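PDB 2XSG: CCMAN5 from Cellulosimicrobium cellulans, which probably hydrolyses alpha-mannosidic linkages as a calcium-containing mannosidase of glycoside hydrolase family 92, and enables mannose-6-phosphate modification of yeast-produced lysosomal enzymes. Local coordinates for residues H314-P322 against K359-L370. Numbering follows the deposited sequence.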
# COMPACT_ATOMS: atom_id res chain seq x y z
N HIS A 314 1.33 -9.47 -6.93
CA HIS A 314 1.89 -8.29 -6.27
C HIS A 314 1.93 -7.07 -7.20
O HIS A 314 1.81 -5.92 -6.73
CB HIS A 314 3.24 -8.58 -5.62
CG HIS A 314 3.14 -9.54 -4.48
ND1 HIS A 314 2.32 -9.33 -3.40
CD2 HIS A 314 3.75 -10.74 -4.26
CE1 HIS A 314 2.42 -10.34 -2.56
NE2 HIS A 314 3.29 -11.20 -3.05
N LEU A 315 2.07 -7.29 -8.50
CA LEU A 315 1.88 -6.18 -9.43
C LEU A 315 0.44 -5.63 -9.30
O LEU A 315 0.22 -4.40 -9.25
CB LEU A 315 2.20 -6.58 -10.88
CG LEU A 315 2.33 -5.49 -11.94
CD1 LEU A 315 3.51 -4.53 -11.65
CD2 LEU A 315 2.47 -6.08 -13.34
N TYR A 316 -0.53 -6.54 -9.23
CA TYR A 316 -1.93 -6.15 -9.00
C TYR A 316 -2.05 -5.28 -7.73
O TYR A 316 -2.67 -4.23 -7.76
CB TYR A 316 -2.82 -7.40 -8.95
CG TYR A 316 -4.20 -7.21 -8.36
CD1 TYR A 316 -5.27 -6.75 -9.13
CD2 TYR A 316 -4.44 -7.51 -7.02
CE1 TYR A 316 -6.55 -6.58 -8.57
CE2 TYR A 316 -5.70 -7.34 -6.46
CZ TYR A 316 -6.75 -6.88 -7.23
OH TYR A 316 -8.01 -6.72 -6.67
N ARG A 317 -1.43 -5.71 -6.65
CA ARG A 317 -1.47 -4.99 -5.37
C ARG A 317 -0.77 -3.62 -5.43
O ARG A 317 -1.12 -2.72 -4.68
CB ARG A 317 -0.81 -5.84 -4.28
CG ARG A 317 -1.50 -7.15 -3.94
CD ARG A 317 -2.90 -6.91 -3.42
NE ARG A 317 -3.48 -8.13 -2.86
CZ ARG A 317 -4.78 -8.32 -2.65
NH1 ARG A 317 -5.67 -7.38 -2.95
NH2 ARG A 317 -5.19 -9.47 -2.13
N MET A 318 0.22 -3.49 -6.31
CA MET A 318 0.93 -2.22 -6.50
C MET A 318 0.06 -1.08 -7.06
O MET A 318 0.34 0.09 -6.80
CB MET A 318 2.19 -2.41 -7.36
CG MET A 318 2.92 -1.10 -7.69
SD MET A 318 4.34 -1.38 -8.79
CE MET A 318 4.69 -3.02 -8.33
N PHE A 319 -0.98 -1.44 -7.80
CA PHE A 319 -1.92 -0.47 -8.38
C PHE A 319 -3.24 -0.38 -7.57
O PHE A 319 -4.31 -0.66 -8.10
CB PHE A 319 -2.21 -0.82 -9.86
CG PHE A 319 -1.04 -0.59 -10.79
CD1 PHE A 319 -0.91 0.60 -11.50
CD2 PHE A 319 -0.07 -1.57 -10.97
CE1 PHE A 319 0.18 0.83 -12.37
CE2 PHE A 319 1.03 -1.37 -11.82
CZ PHE A 319 1.15 -0.18 -12.53
N ALA A 320 -3.13 -0.00 -6.30
CA ALA A 320 -4.31 0.18 -5.44
C ALA A 320 -4.37 1.58 -4.82
O ALA A 320 -5.41 2.24 -4.89
CB ALA A 320 -4.34 -0.86 -4.35
N MET A 321 -3.29 2.02 -4.18
CA MET A 321 -3.30 3.29 -3.45
C MET A 321 -2.09 4.13 -3.85
O MET A 321 -1.04 3.56 -4.12
CB MET A 321 -3.27 3.05 -1.93
CG MET A 321 -4.60 2.54 -1.34
SD MET A 321 -4.44 1.95 0.38
CE MET A 321 -4.01 3.43 1.29
N PRO A 322 -2.23 5.48 -3.89
CA PRO A 322 -3.46 6.24 -3.65
C PRO A 322 -4.56 5.96 -4.68
O PRO A 322 -4.27 5.55 -5.81
CB PRO A 322 -2.99 7.70 -3.71
CG PRO A 322 -1.75 7.67 -4.57
CD PRO A 322 -1.09 6.36 -4.20
N LYS A 359 7.64 3.06 -2.27
CA LYS A 359 6.86 2.40 -3.33
C LYS A 359 6.73 3.29 -4.57
O LYS A 359 6.73 2.78 -5.71
CB LYS A 359 5.49 1.93 -2.80
CG LYS A 359 4.39 2.98 -2.85
CD LYS A 359 3.05 2.44 -2.35
CE LYS A 359 1.96 3.44 -2.66
NZ LYS A 359 0.76 3.29 -1.74
N PHE A 360 6.63 4.60 -4.35
CA PHE A 360 6.44 5.54 -5.44
C PHE A 360 7.63 5.52 -6.39
O PHE A 360 7.45 5.61 -7.60
CB PHE A 360 6.19 6.97 -4.91
CG PHE A 360 4.92 7.09 -4.11
CD1 PHE A 360 3.69 7.23 -4.75
CD2 PHE A 360 4.94 7.05 -2.73
CE1 PHE A 360 2.51 7.32 -4.03
CE2 PHE A 360 3.75 7.16 -1.99
CZ PHE A 360 2.54 7.31 -2.65
N SER A 361 8.84 5.37 -5.84
CA SER A 361 10.04 5.34 -6.67
C SER A 361 9.98 4.19 -7.69
O SER A 361 10.53 4.32 -8.80
CB SER A 361 11.31 5.20 -5.84
OG SER A 361 11.42 6.19 -4.81
N VAL A 362 9.35 3.09 -7.30
CA VAL A 362 9.16 1.91 -8.17
C VAL A 362 8.03 2.13 -9.18
O VAL A 362 8.18 1.84 -10.37
CB VAL A 362 8.87 0.62 -7.35
CG1 VAL A 362 8.77 -0.62 -8.27
CG2 VAL A 362 9.93 0.40 -6.25
N ILE A 363 6.88 2.63 -8.71
CA ILE A 363 5.81 3.06 -9.61
C ILE A 363 6.37 3.94 -10.74
O ILE A 363 6.01 3.75 -11.91
CB ILE A 363 4.67 3.82 -8.86
CG1 ILE A 363 3.90 2.87 -7.94
CG2 ILE A 363 3.69 4.44 -9.86
CD1 ILE A 363 2.95 3.60 -6.99
N ALA A 364 7.27 4.86 -10.40
CA ALA A 364 7.92 5.70 -11.42
C ALA A 364 8.47 4.92 -12.62
O ALA A 364 8.34 5.37 -13.76
CB ALA A 364 9.02 6.57 -10.81
N TYR A 365 9.06 3.75 -12.40
CA TYR A 365 9.61 3.03 -13.56
C TYR A 365 8.68 1.99 -14.19
O TYR A 365 8.97 1.44 -15.26
CB TYR A 365 11.06 2.53 -13.32
CG TYR A 365 11.26 1.31 -12.43
CD1 TYR A 365 10.76 0.07 -12.78
CD2 TYR A 365 12.05 1.40 -11.27
CE1 TYR A 365 10.99 -1.05 -11.98
CE2 TYR A 365 12.30 0.30 -10.48
CZ TYR A 365 11.76 -0.93 -10.84
OH TYR A 365 11.99 -2.05 -10.05
N ILE A 366 7.52 1.76 -13.56
CA ILE A 366 6.54 0.83 -14.11
C ILE A 366 5.41 1.56 -14.86
O ILE A 366 5.02 1.13 -15.95
CB ILE A 366 6.02 -0.17 -13.05
CG1 ILE A 366 7.14 -1.18 -12.74
CG2 ILE A 366 4.77 -0.93 -13.55
CD1 ILE A 366 6.93 -2.00 -11.52
N ASP A 367 4.94 2.67 -14.30
CA ASP A 367 3.89 3.49 -14.90
C ASP A 367 4.19 4.97 -14.66
O ASP A 367 3.63 5.59 -13.74
CB ASP A 367 2.52 3.11 -14.33
CG ASP A 367 1.36 3.72 -15.11
OD1 ASP A 367 1.56 4.67 -15.90
OD2 ASP A 367 0.24 3.23 -14.93
N PRO A 368 5.11 5.55 -15.47
CA PRO A 368 5.56 6.93 -15.22
C PRO A 368 4.43 7.98 -15.17
O PRO A 368 4.46 8.87 -14.30
CB PRO A 368 6.53 7.20 -16.38
CG PRO A 368 7.05 5.84 -16.75
CD PRO A 368 5.84 4.92 -16.58
N ALA A 369 3.44 7.85 -16.06
CA ALA A 369 2.31 8.79 -16.15
C ALA A 369 1.45 8.77 -14.89
O ALA A 369 1.01 9.82 -14.41
CB ALA A 369 1.43 8.49 -17.36
N LEU A 370 1.20 7.57 -14.36
CA LEU A 370 0.43 7.45 -13.13
C LEU A 370 1.20 8.08 -11.98
O LEU A 370 0.65 8.85 -11.20
CB LEU A 370 0.13 5.98 -12.83
CG LEU A 370 -0.64 5.65 -11.54
CD1 LEU A 370 -2.08 6.23 -11.60
CD2 LEU A 370 -0.68 4.14 -11.30
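Met-318, at the end of helix 306-318, and Phe-319, just past it, meet Ile-366 of helix 353-366 in the family 92 catalytic domain, an (alpha/alpha)6 barrel in this family. The short axial segments run at 105° to each other, 12.3 Å apart, a gap spanned by Met-318, Ile-363 and Ile-366. Ile-366 splits its branches between two partners: CD1 lies 3.8 Å from Met-318 SD, while CG2 reaches the rim of the Phe-319 ring at CZ. With CG anti to the backbone N (chi1 175°), Met-318 slides its CG past Ile-363 CG1; a bend at chi3 leaves its CE 4.0 Å from Ile-366 CD1. At the junction with helix 368-387, Asp-367 OD2 approaches Phe-319 CE1 at 3.5 Å, near the ring plane. Leu-370 CD2, from that next helix, comes obliquely, 3.6 Å from Phe-319 CD1. Asp-367 N-caps the second helix through a weak bond from Leu-370 N to OD1, so one carboxylate both caps and lines the ring. Helix 665-675 packs on Met-318 and Ile-366, helix 275-290 on Phe-319. Farther along, the cis peptide before Pro-322 places its CD against the edge of Phe-360, 3.7 Å from CE1. Lys-359, extended beyond CG, has its NZ salt-bridged to Asp-356 and hydrogen-bonded to Ala-663 O; the same NZ donates to Met-321 O at 3.0 Å, well above the carbonyl plane.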